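Local coordinates for protein cytolethal distending toxin subunit B (Escherichia coli, PDB 2F1N) that nicks DNA as the endonuclease subunit of a tripartite toxin and very probably causes the DNA damage that arrests intoxicated cells at G2/M, at residues A19-Q24 and N35-Q40; I95-V100 and R106-L111; E119-S124 and A142-H147; T220-V225 and S252-V257. All blocks are in the same frame, centred on the assembly; numbering follows the deposited sequence.

Contact 1 (A19-Q24 and N35-Q40); sequences ATWNLQ and NINVRQ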
loop_
_atom_site.group_PDB
_atom_site.type_symbol
_atom_site.label_atom_id
_atom_site.label_comp_id
_atom_site.label_asym_id
_atom_site.label_seq_id
_atom_site.Cartn_x
_atom_site.Cartn_y
_atom_site.Cartn_z
ATOM N N ALA A 19 2.233 4.712 -5.015
ATOM C CA ALA A 19 1.633 5.714 -4.114
ATOM C C ALA A 19 0.757 5.046 -3.073
ATOM O O ALA A 19 0.484 3.848 -3.135
ATOM C CB ALA A 19 0.753 6.733 -4.952
ATOM N N THR A 20 0.375 5.814 -2.056
ATOM C CA THR A 20 -0.514 5.308 -1.036
ATOM C C THR A 20 -1.571 6.385 -0.737
ATOM O O THR A 20 -1.252 7.592 -0.773
ATOM C CB THR A 20 0.309 4.941 0.216
ATOM O OG1 THR A 20 -0.582 4.522 1.254
ATOM C CG2 THR A 20 1.032 6.170 0.813
ATOM N N TRP A 21 -2.817 5.957 -0.525
ATOM C CA TRP A 21 -3.860 6.890 -0.164
ATOM C C TRP A 21 -4.886 6.278 0.798
ATOM O O TRP A 21 -5.447 5.215 0.530
ATOM C CB TRP A 21 -4.559 7.342 -1.475
ATOM C CG TRP A 21 -5.520 8.509 -1.250
ATOM C CD1 TRP A 21 -5.412 9.486 -0.299
ATOM C CD2 TRP A 21 -6.740 8.770 -1.961
ATOM N NE1 TRP A 21 -6.487 10.360 -0.387
ATOM C CE2 TRP A 21 -7.314 9.934 -1.400
ATOM C CE3 TRP A 21 -7.405 8.143 -3.034
ATOM C CZ2 TRP A 21 -8.514 10.486 -1.880
ATOM C CZ3 TRP A 21 -8.588 8.669 -3.502
ATOM C CH2 TRP A 21 -9.135 9.845 -2.929
ATOM N N ASN A 22 -5.117 6.938 1.935
ATOM C CA ASN A 22 -6.198 6.529 2.807
ATOM C C ASN A 22 -7.391 7.374 2.361
ATOM O O ASN A 22 -7.399 8.604 2.523
ATOM C CB ASN A 22 -5.801 6.841 4.262
ATOM C CG ASN A 22 -6.903 6.558 5.277
ATOM O OD1 ASN A 22 -8.066 6.543 4.945
ATOM N ND2 ASN A 22 -6.523 6.366 6.535
ATOM N N LEU A 23 -8.358 6.733 1.730
ATOM C CA LEU A 23 -9.415 7.512 1.114
ATOM C C LEU A 23 -10.607 7.709 2.033
ATOM O O LEU A 23 -11.575 8.382 1.623
ATOM C CB LEU A 23 -9.779 6.996 -0.277
ATOM C CG LEU A 23 -10.325 5.608 -0.546
ATOM C CD1 LEU A 23 -11.822 5.586 -0.183
ATOM C CD2 LEU A 23 -10.146 5.218 -1.991
ATOM N N GLN A 24 -10.513 7.198 3.265
ATOM C CA GLN A 24 -11.530 7.443 4.296
ATOM C C GLN A 24 -12.910 7.131 3.742
ATOM O O GLN A 24 -13.854 7.943 3.871
ATOM C CB GLN A 24 -11.428 8.888 4.795
ATOM C CG GLN A 24 -10.218 9.087 5.691
ATOM C CD GLN A 24 -10.301 10.401 6.516
ATOM O OE1 GLN A 24 -10.784 11.425 6.022
ATOM N NE2 GLN A 24 -9.877 10.338 7.768
ATOM N N ASN A 35 -14.173 5.682 -8.881
ATOM C CA ASN A 35 -14.346 5.902 -10.340
ATOM C C ASN A 35 -13.739 7.192 -10.839
ATOM O O ASN A 35 -13.338 7.263 -12.006
ATOM C CB ASN A 35 -15.816 5.809 -10.821
ATOM C CG ASN A 35 -15.938 5.668 -12.381
ATOM O OD1 ASN A 35 -15.220 4.886 -13.040
ATOM N ND2 ASN A 35 -16.872 6.440 -12.972
ATOM N N ILE A 36 -13.643 8.182 -9.948
ATOM C CA ILE A 36 -12.941 9.425 -10.288
ATOM C C ILE A 36 -11.530 9.523 -9.723
ATOM O O ILE A 36 -10.577 9.576 -10.487
ATOM C CB ILE A 36 -13.791 10.677 -9.895
ATOM C CG1 ILE A 36 -15.225 10.487 -10.370
ATOM C CG2 ILE A 36 -13.147 11.964 -10.469
ATOM C CD1 ILE A 36 -15.380 10.514 -11.859
ATOM N N ASN A 37 -11.385 9.510 -8.401
ATOM C CA ASN A 37 -10.101 9.850 -7.777
ATOM C C ASN A 37 -9.054 8.755 -7.893
ATOM O O ASN A 37 -7.947 9.016 -8.322
ATOM C CB ASN A 37 -10.289 10.278 -6.339
ATOM C CG ASN A 37 -11.323 11.404 -6.218
ATOM O OD1 ASN A 37 -11.159 12.483 -6.823
ATOM N ND2 ASN A 37 -12.375 11.159 -5.485
ATOM N N VAL A 38 -9.394 7.515 -7.551
ATOM C CA VAL A 38 -8.410 6.444 -7.796
ATOM C C VAL A 38 -8.083 6.276 -9.285
ATOM O O VAL A 38 -6.907 6.091 -9.650
ATOM C CB VAL A 38 -8.920 5.075 -7.208
ATOM C CG1 VAL A 38 -8.034 3.955 -7.727
ATOM C CG2 VAL A 38 -8.957 5.088 -5.641
ATOM N N ARG A 39 -9.100 6.368 -10.130
ATOM C CA ARG A 39 -8.900 6.276 -11.573
ATOM C C ARG A 39 -7.862 7.283 -12.086
ATOM O O ARG A 39 -6.990 6.934 -12.877
ATOM C CB ARG A 39 -10.214 6.514 -12.281
ATOM C CG ARG A 39 -10.042 6.452 -13.783
ATOM C CD ARG A 39 -11.261 6.907 -14.531
ATOM N NE ARG A 39 -12.307 5.894 -14.548
ATOM C CZ ARG A 39 -12.427 4.961 -15.508
ATOM N NH1 ARG A 39 -11.543 4.906 -16.483
ATOM N NH2 ARG A 39 -13.428 4.089 -15.478
ATOM N N GLN A 40 -7.967 8.523 -11.614
ATOM C CA GLN A 40 -6.995 9.557 -11.982
ATOM C C GLN A 40 -5.572 9.261 -11.532
ATOM O O GLN A 40 -4.625 9.532 -12.279
ATOM C CB GLN A 40 -7.481 10.944 -11.506
ATOM C CG GLN A 40 -8.616 11.605 -12.428
ATOM C CD GLN A 40 -9.331 10.664 -13.440
ATOM O OE1 GLN A 40 -10.560 10.408 -13.321
ATOM N NE2 GLN A 40 -8.584 10.185 -14.451
#

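Contact 2 (I95-V100 and R106-L111); sequences IYFSAV and RVNLAL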
loop_
_atom_site.group_PDB
_atom_site.type_symbol
_atom_site.label_atom_id
_atom_site.label_comp_id
_atom_site.label_asym_id
_atom_site.label_seq_id
_atom_site.Cartn_x
_atom_site.Cartn_y
_atom_site.Cartn_z
ATOM N N ILE A 95 -7.194 -5.212 -9.170
ATOM C CA ILE A 95 -7.388 -4.753 -7.793
ATOM C C ILE A 95 -7.311 -5.929 -6.858
ATOM O O ILE A 95 -7.947 -6.967 -7.107
ATOM C CB ILE A 95 -8.811 -4.079 -7.634
ATOM C CG1 ILE A 95 -8.967 -2.878 -8.594
ATOM C CG2 ILE A 95 -8.979 -3.609 -6.166
ATOM C CD1 ILE A 95 -10.418 -2.257 -8.501
ATOM N N TYR A 96 -6.566 -5.801 -5.766
ATOM C CA TYR A 96 -6.539 -6.881 -4.756
ATOM C C TYR A 96 -7.205 -6.258 -3.562
ATOM O O TYR A 96 -6.742 -5.226 -3.003
ATOM C CB TYR A 96 -5.060 -7.297 -4.462
ATOM C CG TYR A 96 -4.513 -7.845 -5.733
ATOM C CD1 TYR A 96 -4.731 -9.196 -6.071
ATOM C CD2 TYR A 96 -3.931 -6.992 -6.695
ATOM C CE1 TYR A 96 -4.305 -9.718 -7.308
ATOM C CE2 TYR A 96 -3.541 -7.493 -7.945
ATOM C CZ TYR A 96 -3.725 -8.851 -8.237
ATOM O OH TYR A 96 -3.367 -9.347 -9.489
ATOM N N PHE A 97 -8.346 -6.831 -3.201
ATOM C CA PHE A 97 -9.227 -6.157 -2.236
ATOM C C PHE A 97 -9.476 -7.024 -1.029
ATOM O O PHE A 97 -9.842 -8.191 -1.194
ATOM C CB PHE A 97 -10.551 -5.768 -2.927
ATOM C CG PHE A 97 -11.288 -4.659 -2.212
ATOM C CD1 PHE A 97 -12.048 -4.929 -1.123
ATOM C CD2 PHE A 97 -11.170 -3.322 -2.659
ATOM C CE1 PHE A 97 -12.708 -3.910 -0.427
ATOM C CE2 PHE A 97 -11.846 -2.277 -1.956
ATOM C CZ PHE A 97 -12.588 -2.603 -0.842
ATOM N N SER A 98 -9.352 -6.449 0.173
ATOM C CA SER A 98 -9.668 -7.206 1.392
ATOM C C SER A 98 -10.758 -6.494 2.157
ATOM O O SER A 98 -10.511 -5.418 2.677
ATOM C CB SER A 98 -8.478 -7.334 2.333
ATOM O OG SER A 98 -7.467 -8.055 1.683
ATOM N N ALA A 99 -11.943 -7.087 2.190
ATOM C CA ALA A 99 -12.989 -6.659 3.098
ATOM C C ALA A 99 -12.542 -7.100 4.509
ATOM O O ALA A 99 -12.487 -8.294 4.833
ATOM C CB ALA A 99 -14.294 -7.303 2.702
ATOM N N VAL A 100 -12.166 -6.142 5.323
ATOM C CA VAL A 100 -11.666 -6.422 6.656
ATOM C C VAL A 100 -12.896 -6.665 7.511
ATOM O O VAL A 100 -13.009 -7.702 8.159
ATOM C CB VAL A 100 -10.811 -5.251 7.175
ATOM C CG1 VAL A 100 -10.547 -5.369 8.677
ATOM C CG2 VAL A 100 -9.476 -5.205 6.379
ATOM N N ARG A 106 -15.283 0.197 7.116
ATOM C CA ARG A 106 -14.582 1.488 7.095
ATOM C C ARG A 106 -13.063 1.350 7.197
ATOM O O ARG A 106 -12.326 2.351 7.276
ATOM C CB ARG A 106 -15.110 2.395 8.212
ATOM C CG ARG A 106 -16.249 3.334 7.728
ATOM C CD ARG A 106 -16.893 4.170 8.812
ATOM N NE ARG A 106 -17.643 3.317 9.731
ATOM C CZ ARG A 106 -18.961 3.137 9.673
ATOM N NH1 ARG A 106 -19.681 3.756 8.739
ATOM N NH2 ARG A 106 -19.561 2.335 10.546
ATOM N N VAL A 107 -12.587 0.114 7.242
ATOM C CA VAL A 107 -11.139 -0.109 7.349
ATOM C C VAL A 107 -10.669 -1.167 6.326
ATOM O O VAL A 107 -9.661 -1.863 6.530
ATOM C CB VAL A 107 -10.669 -0.371 8.855
ATOM C CG1 VAL A 107 -11.014 0.817 9.764
ATOM C CG2 VAL A 107 -11.240 -1.654 9.424
ATOM N N ASN A 108 -11.346 -1.204 5.169
ATOM C CA ASN A 108 -10.918 -2.166 4.126
ATOM C C ASN A 108 -9.609 -1.755 3.477
ATOM O O ASN A 108 -9.259 -0.603 3.472
ATOM C CB ASN A 108 -12.010 -2.366 3.088
ATOM C CG ASN A 108 -13.264 -2.979 3.693
ATOM O OD1 ASN A 108 -13.192 -3.697 4.671
ATOM N ND2 ASN A 108 -14.383 -2.783 3.039
ATOM N N LEU A 109 -8.901 -2.733 2.922
ATOM C CA LEU A 109 -7.597 -2.488 2.279
ATOM C C LEU A 109 -7.608 -2.884 0.828
ATOM O O LEU A 109 -8.328 -3.814 0.435
ATOM C CB LEU A 109 -6.506 -3.329 2.951
ATOM C CG LEU A 109 -6.173 -2.941 4.383
ATOM C CD1 LEU A 109 -5.404 -4.141 4.987
ATOM C CD2 LEU A 109 -5.422 -1.655 4.467
ATOM N N ALA A 110 -6.808 -2.168 0.029
ATOM C CA ALA A 110 -6.613 -2.587 -1.384
ATOM C C ALA A 110 -5.241 -2.242 -1.926
ATOM O O ALA A 110 -4.572 -1.328 -1.443
ATOM C CB ALA A 110 -7.723 -1.957 -2.327
ATOM N N LEU A 111 -4.862 -2.996 -2.948
ATOM C CA LEU A 111 -3.759 -2.623 -3.847
ATOM C C LEU A 111 -4.304 -2.638 -5.265
ATOM O O LEU A 111 -5.023 -3.575 -5.672
ATOM C CB LEU A 111 -2.640 -3.629 -3.687
ATOM C CG LEU A 111 -1.755 -3.532 -2.459
ATOM C CD1 LEU A 111 -1.088 -4.914 -2.213
ATOM C CD2 LEU A 111 -0.667 -2.465 -2.745
#

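Contact 3 (E119-S124 and A142-H147); sequences EVFVLS and AFFTAH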
loop_
_atom_site.group_PDB
_atom_site.type_symbol
_atom_site.label_atom_id
_atom_site.label_comp_id
_atom_site.label_asym_id
_atom_site.label_seq_id
_atom_site.Cartn_x
_atom_site.Cartn_y
_atom_site.Cartn_z
ATOM N N GLU A 119 2.201 -13.083 -7.336
ATOM C CA GLU A 119 1.917 -13.785 -6.081
ATOM C C GLU A 119 1.182 -12.785 -5.177
ATOM O O GLU A 119 1.393 -11.573 -5.269
ATOM C CB GLU A 119 3.244 -14.283 -5.444
ATOM C CG GLU A 119 3.136 -15.263 -4.300
ATOM C CD GLU A 119 4.480 -15.857 -3.902
ATOM O OE1 GLU A 119 5.571 -15.342 -4.288
ATOM O OE2 GLU A 119 4.418 -16.847 -3.176
ATOM N N VAL A 120 0.282 -13.310 -4.360
ATOM C CA VAL A 120 -0.415 -12.464 -3.376
ATOM C C VAL A 120 -0.070 -12.910 -1.965
ATOM O O VAL A 120 -0.155 -14.117 -1.664
ATOM C CB VAL A 120 -1.925 -12.534 -3.580
ATOM C CG1 VAL A 120 -2.635 -11.470 -2.613
ATOM C CG2 VAL A 120 -2.242 -12.262 -5.034
ATOM N N PHE A 121 0.261 -11.944 -1.113
ATOM C CA PHE A 121 0.613 -12.191 0.313
ATOM C C PHE A 121 -0.485 -11.634 1.248
ATOM O O PHE A 121 -0.930 -10.512 1.073
ATOM C CB PHE A 121 1.929 -11.548 0.712
ATOM C CG PHE A 121 3.083 -11.962 -0.146
ATOM C CD1 PHE A 121 3.387 -13.294 -0.339
ATOM C CD2 PHE A 121 3.825 -11.002 -0.821
ATOM C CE1 PHE A 121 4.475 -13.675 -1.171
ATOM C CE2 PHE A 121 4.882 -11.390 -1.663
ATOM C CZ PHE A 121 5.204 -12.711 -1.811
ATOM N N VAL A 122 -0.888 -12.433 2.234
ATOM C CA VAL A 122 -1.839 -11.998 3.228
ATOM C C VAL A 122 -1.252 -12.379 4.578
ATOM O O VAL A 122 -1.131 -13.577 4.894
ATOM C CB VAL A 122 -3.167 -12.740 3.107
ATOM C CG1 VAL A 122 -4.160 -11.989 3.983
ATOM C CG2 VAL A 122 -3.640 -12.790 1.638
ATOM N N LEU A 123 -0.856 -11.376 5.351
ATOM C CA LEU A 123 -0.264 -11.593 6.664
ATOM C C LEU A 123 -1.255 -11.122 7.763
ATOM O O LEU A 123 -1.984 -10.132 7.606
ATOM C CB LEU A 123 1.101 -10.888 6.780
ATOM C CG LEU A 123 2.043 -11.036 5.541
ATOM C CD1 LEU A 123 3.367 -10.379 5.781
ATOM C CD2 LEU A 123 2.273 -12.489 5.099
ATOM N N SER A 124 -1.268 -11.864 8.867
ATOM C CA SER A 124 -2.221 -11.642 9.944
ATOM C C SER A 124 -1.942 -10.350 10.696
ATOM O O SER A 124 -0.812 -9.861 10.746
ATOM C CB SER A 124 -2.191 -12.860 10.895
ATOM O OG SER A 124 -2.621 -13.988 10.131
ATOM N N ALA A 142 8.044 -6.675 -3.950
ATOM C CA ALA A 142 6.780 -6.910 -3.282
ATOM C C ALA A 142 6.276 -5.577 -2.744
ATOM O O ALA A 142 7.043 -4.758 -2.213
ATOM C CB ALA A 142 6.991 -7.925 -2.142
ATOM N N PHE A 143 4.942 -5.382 -2.799
ATOM C CA PHE A 143 4.386 -4.125 -2.338
ATOM C C PHE A 143 3.209 -4.444 -1.423
ATOM O O PHE A 143 2.404 -5.297 -1.776
ATOM C CB PHE A 143 3.858 -3.363 -3.553
ATOM C CG PHE A 143 4.936 -3.040 -4.549
ATOM C CD1 PHE A 143 5.695 -1.875 -4.405
ATOM C CD2 PHE A 143 5.206 -3.915 -5.593
ATOM C CE1 PHE A 143 6.727 -1.568 -5.331
ATOM C CE2 PHE A 143 6.237 -3.620 -6.528
ATOM C CZ PHE A 143 6.961 -2.449 -6.378
ATOM N N PHE A 144 3.182 -3.797 -0.243
ATOM C CA PHE A 144 2.118 -4.003 0.754
ATOM C C PHE A 144 1.352 -2.729 0.991
ATOM O O PHE A 144 1.891 -1.626 0.871
ATOM C CB PHE A 144 2.690 -4.454 2.106
ATOM C CG PHE A 144 3.257 -5.866 2.083
ATOM C CD1 PHE A 144 4.468 -6.124 1.470
ATOM C CD2 PHE A 144 2.498 -6.929 2.556
ATOM C CE1 PHE A 144 5.001 -7.464 1.422
ATOM C CE2 PHE A 144 2.984 -8.239 2.525
ATOM C CZ PHE A 144 4.225 -8.518 1.931
ATOM N N THR A 145 0.060 -2.900 1.286
ATOM C CA THR A 145 -0.696 -1.812 1.909
ATOM C C THR A 145 -0.922 -2.053 3.424
ATOM O O THR A 145 -1.194 -3.172 3.837
ATOM C CB THR A 145 -2.021 -1.591 1.143
ATOM O OG1 THR A 145 -2.763 -0.509 1.777
ATOM C CG2 THR A 145 -2.964 -2.856 1.215
ATOM N N ALA A 146 -0.738 -1.005 4.234
ATOM C CA ALA A 146 -0.816 -1.136 5.704
ATOM C C ALA A 146 -1.649 -0.020 6.295
ATOM O O ALA A 146 -1.665 1.122 5.776
ATOM C CB ALA A 146 0.539 -1.095 6.350
ATOM N N HIS A 147 -2.378 -0.370 7.360
ATOM C CA HIS A 147 -3.123 0.664 8.062
ATOM C C HIS A 147 -3.022 0.406 9.559
ATOM O O HIS A 147 -3.808 -0.356 10.132
ATOM C CB HIS A 147 -4.576 0.678 7.616
ATOM C CG HIS A 147 -5.367 1.777 8.264
ATOM N ND1 HIS A 147 -6.747 1.801 8.227
ATOM C CD2 HIS A 147 -4.973 2.870 8.973
ATOM C CE1 HIS A 147 -7.175 2.869 8.890
ATOM N NE2 HIS A 147 -6.121 3.535 9.359
#

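Contact 4 (T220-V225 and S252-V257); sequences TLDYAV and SDHFPV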
loop_
_atom_site.group_PDB
_atom_site.type_symbol
_atom_site.label_atom_id
_atom_site.label_comp_id
_atom_site.label_asym_id
_atom_site.label_seq_id
_atom_site.Cartn_x
_atom_site.Cartn_y
_atom_site.Cartn_z
ATOM N N THR A 220 2.531 13.853 9.532
ATOM C CA THR A 220 3.017 13.074 8.390
ATOM C C THR A 220 2.818 11.604 8.792
ATOM O O THR A 220 3.626 11.050 9.524
ATOM C CB THR A 220 4.502 13.387 8.179
ATOM O OG1 THR A 220 4.630 14.777 7.784
ATOM C CG2 THR A 220 5.091 12.589 6.999
ATOM N N LEU A 221 1.702 11.022 8.363
ATOM C CA LEU A 221 1.311 9.679 8.792
ATOM C C LEU A 221 1.360 8.644 7.673
ATOM O O LEU A 221 1.279 7.435 7.938
ATOM C CB LEU A 221 -0.110 9.713 9.330
ATOM C CG LEU A 221 -0.313 10.625 10.541
ATOM C CD1 LEU A 221 -1.773 10.490 11.064
ATOM C CD2 LEU A 221 0.708 10.405 11.642
ATOM N N ASP A 222 1.409 9.127 6.434
ATOM C CA ASP A 222 1.265 8.257 5.249
ATOM C C ASP A 222 2.584 8.304 4.490
ATOM O O ASP A 222 2.992 9.368 4.012
ATOM C CB ASP A 222 0.155 8.812 4.350
ATOM C CG ASP A 222 -1.146 8.931 5.067
ATOM O OD1 ASP A 222 -1.797 7.857 5.234
ATOM O OD2 ASP A 222 -1.600 10.025 5.562
ATOM N N TYR A 223 3.213 7.157 4.333
ATOM C CA TYR A 223 4.517 7.141 3.687
ATOM C C TYR A 223 4.902 5.706 3.372
ATOM O O TYR A 223 4.024 4.826 3.356
ATOM C CB TYR A 223 5.542 7.893 4.595
ATOM C CG TYR A 223 5.562 7.489 6.046
ATOM C CD1 TYR A 223 6.383 6.448 6.488
ATOM C CD2 TYR A 223 4.797 8.190 7.014
ATOM C CE1 TYR A 223 6.407 6.072 7.862
ATOM C CE2 TYR A 223 4.778 7.810 8.389
ATOM C CZ TYR A 223 5.592 6.778 8.795
ATOM O OH TYR A 223 5.588 6.415 10.100
ATOM N N ALA A 224 6.188 5.458 3.098
ATOM C CA ALA A 224 6.644 4.129 2.647
ATOM C C ALA A 224 7.846 3.642 3.439
ATOM O O ALA A 224 8.653 4.456 3.903
ATOM C CB ALA A 224 6.975 4.111 1.143
ATOM N N VAL A 225 7.970 2.312 3.581
ATOM C CA VAL A 225 9.194 1.705 4.147
ATOM C C VAL A 225 9.689 0.725 3.106
ATOM O O VAL A 225 8.975 -0.207 2.772
ATOM C CB VAL A 225 8.913 0.967 5.499
ATOM C CG1 VAL A 225 10.238 0.387 6.069
ATOM C CG2 VAL A 225 8.184 1.877 6.520
ATOM N N SER A 252 -11.568 13.267 1.603
ATOM C CA SER A 252 -10.611 12.614 2.534
ATOM C C SER A 252 -9.672 13.609 3.219
ATOM O O SER A 252 -9.138 14.525 2.574
ATOM C CB SER A 252 -9.705 11.538 1.870
ATOM O OG SER A 252 -8.972 10.868 2.921
ATOM N N ASP A 253 -9.417 13.377 4.499
ATOM C CA ASP A 253 -8.512 14.239 5.245
ATOM C C ASP A 253 -7.057 13.830 5.015
ATOM O O ASP A 253 -6.156 14.512 5.486
ATOM C CB ASP A 253 -8.832 14.215 6.737
ATOM C CG ASP A 253 -10.211 14.793 7.048
ATOM O OD1 ASP A 253 -10.761 15.564 6.245
ATOM O OD2 ASP A 253 -10.789 14.554 8.118
ATOM N N HIS A 254 -6.842 12.724 4.283
ATOM C CA HIS A 254 -5.484 12.305 3.894
ATOM C C HIS A 254 -5.206 12.597 2.444
ATOM O O HIS A 254 -6.083 12.481 1.574
ATOM C CB HIS A 254 -5.298 10.786 4.142
ATOM C CG HIS A 254 -5.336 10.413 5.590
ATOM N ND1 HIS A 254 -4.201 10.112 6.308
ATOM C CD2 HIS A 254 -6.375 10.300 6.460
ATOM C CE1 HIS A 254 -4.538 9.804 7.549
ATOM N NE2 HIS A 254 -5.854 9.919 7.668
ATOM N N PHE A 255 -3.965 12.951 2.160
ATOM C CA PHE A 255 -3.559 13.254 0.802
ATOM C C PHE A 255 -2.802 12.051 0.280
ATOM O O PHE A 255 -2.126 11.390 1.064
ATOM C CB PHE A 255 -2.587 14.417 0.837
ATOM C CG PHE A 255 -3.019 15.565 1.720
ATOM C CD1 PHE A 255 -4.337 16.015 1.744
ATOM C CD2 PHE A 255 -2.078 16.191 2.532
ATOM C CE1 PHE A 255 -4.721 17.064 2.584
ATOM C CE2 PHE A 255 -2.451 17.247 3.381
ATOM C CZ PHE A 255 -3.763 17.689 3.395
ATOM N N PRO A 256 -2.916 11.774 -1.014
ATOM C CA PRO A 256 -2.130 10.712 -1.654
ATOM C C PRO A 256 -0.688 11.098 -1.638
ATOM O O PRO A 256 -0.320 12.303 -1.822
ATOM C CB PRO A 256 -2.603 10.699 -3.118
ATOM C CG PRO A 256 -3.761 11.599 -3.176
ATOM C CD PRO A 256 -3.817 12.464 -1.958
ATOM N N VAL A 257 0.135 10.072 -1.446
ATOM C CA VAL A 257 1.587 10.281 -1.319
ATOM C C VAL A 257 2.245 9.401 -2.322
ATOM O O VAL A 257 1.977 8.175 -2.330
ATOM C CB VAL A 257 2.082 9.960 0.116
ATOM C CG1 VAL A 257 3.625 10.026 0.191
ATOM C CG2 VAL A 257 1.496 10.991 1.106
#

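Contact 1 (A19-Q24 and N35-Q40)
Trp21 and Leu23 reach from strand 18-25 to Asn37 and Val38 of helix 31-42, the first strand and the helix of a beta-alpha-beta unit that strand 50-56 completes. Over these segments helix and strand run nearly antiparallel, at 165°, with axes 11.3 Å apart, so side chains alone bridge the gap. The six-membered end of the indole does most of the work: Trp21 CH2 lies 3.6 Å from Asn37 CB, with the ring and amide planes almost perpendicular. Val38 CG2 sits at the edge of the same ring and also meets Leu23 CD2 at 3.8 Å, the two aliphatic chains crossing at about a right angle.

The second shell fixes the indole. Its CG is anti to the backbone N (chi1 -170°), which sends the ring out across the gap, while NE1 donates to the carbonyl O of His254. Leu23 lies on the same side of the strand, and its CB sits over one indole face, toward the rim. Pro256 adds a further contact with Trp21. An Asx turn shapes the chain at Asn22: its OD1 accepts from Gln24 N at 3.0 Å, in the carbonyl plane.

Contact 2 (I95-V100 and R106-L111)
Tyr96 and Ser98 pair with Leu111 and Leu109 in the antiparallel beta hairpin of strands 92-98 and 109-113, and the backbone bonds come first. Tyr96 N donates to Leu111 O at 2.7 Å and Leu111 N returns a bond to Tyr96 O; Ser98 and Leu109 repeat the exchange, with Ser98 N to Leu109 O nearly straight at 175°. Between these two hydrogen-bonded pairs lies the non-hydrogen-bonded pair Phe97 and Ala110, where Ala110 CA makes a CA-H...O contact of 3.1 Å with Tyr96 O.

Past the strand ends a side chain takes over. Asn108 OD1 accepts from Val100 N at 2.7 Å, the donor standing 38° out of the amide plane rather than on a lone pair. The other end of the amide, ND2, donates to Gly57 O, so both ends are engaged.

Side-chain packing falls on both faces. With Phe97 CG anti to the backbone N (chi1 -159°), the ring lies back over the partner strand: the carbonyl oxygen of Leu109 stands over the centre of one ring face, Ala110 CB approaches CD2 at 3.7 Å, and Asn108 CB lies near CE1. Trp34 of helix 31-42 packs on Ile95, Phe97 and Ala110. On the other face, Leu134 and Ile136 of strand 133-138 meet Tyr96, Ser98 and Leu111. Nearer the turn, Val100 CG1 touches Val107 CG2 at 3.9 Å.

The chemistry implies a division of labour: main-chain bonds set the strand register, and where that pairing stops an amide held at both ends ties Val100 to Asn108 and the hairpin to Gly57.

Contact 3 (E119-S124 and A142-H147)
Phe121 meets Phe144 from its first side-chain carbon onward. Its CB lies 3.9 Å from Phe144 CE2 and about as far from CZ, so the end of the second ring rests against the root of the first. CG carries on past the same CZ, and CD2 makes the closest approach, 3.7 Å to Phe144 CZ. One atom further, CE2 reaches Ala142 CB at 4.1 Å, with the methyl at the ring's edge and near its plane. The torsion at CB, with CG anti to the carbonyl carbon (chi1 -56°), lays the ring toward the Ala142 end of the other strand. The two phenyl planes are almost parallel, 13° apart, yet the rings are slid so far that their centroids stand 6.0 Å from each other and they hardly overlap.

These side chains span a gap within one sheet of the DNase I-like fold. Strand 119-123 is an outermost strand, and strand 133-138 lies between it and strand 141-147, bonding Phe121 to Gly135 through the backbone. The two segments therefore share a direction, at 39°, without being neighbours, and meet above the intervening strand. Leu123, two residues on, points the same way and places CD1 3.9 Å from Phe144 CE2, the two side chains crossing at about a right angle. Helix 156-168 covers this face: Phe166 and Phe167 each meet Phe121 edge-to-face, and Phe167 also touches Ala142 and Phe144.

Contact 4 (T220-V225 and S252-V257)
Asp222 opens strand 222-228 with an extended backbone and faces His254 in a loop that contains an ST turn: Ser252 OG accepts from His254 N at 3.1 Å. That loop becomes strand at Val257.

The central side-chain bond runs from His254 ND1 to Asp222 OD2, 2.7 Å long and nearly straight at 171°. His254 CG stands anti to the carbonyl carbon (chi1 -66°), which turns ND1 to the carboxylate. The carboxylate oxygen offers its syn lone pair and lies exactly in the imidazole plane, although the two flat groups stand 84° apart. Thr214 OG1 also bonds OD2, so this one oxygen has two partners. The pair recalls the His-Asp pair of the DNase I family's active site, and a corresponding role here is probable.

Val257 makes the second meeting, its CG2 lying 3.6 Å from Asp222 O, a carbonyl oxygen buried without a polar partner.

Around the pair, Asn22 and Gln24 of strand 18-25 and the loop residue Asp185 touch His254, while Val257 packs on Ala239 and Ile241. The contact thus joins strand 222-228 of one sheet to the approach to strand 257-261 of the other, each next to its sheet's outermost strand, with helix 190-194 against Tyr223.

In the fold
From the N terminus, contact 1 closes the first loop, packing helix 31-42 against strand 18-25 before the chain enters strand 50-56. Contact 2 then closes a short hairpin in the same eight-stranded sheet. The chain passes directly from strand 109-113 to strand 119-123, where contact 3 reaches across strand 133-138 at one side of the six-stranded sheet; Leu109 and Leu111 of contact 2 pack on Thr145, joining the two sheets face to face. Contact 4 closes the last loop, linking strand 222-228 of the second sheet with the approach to strand 257-261 of the first. The four follow in series, without nesting or crossing. Contacts 1 and 4 meet directly, through Asn22 O with Ser252 OG and Gln24 OE1 with Asp253 N.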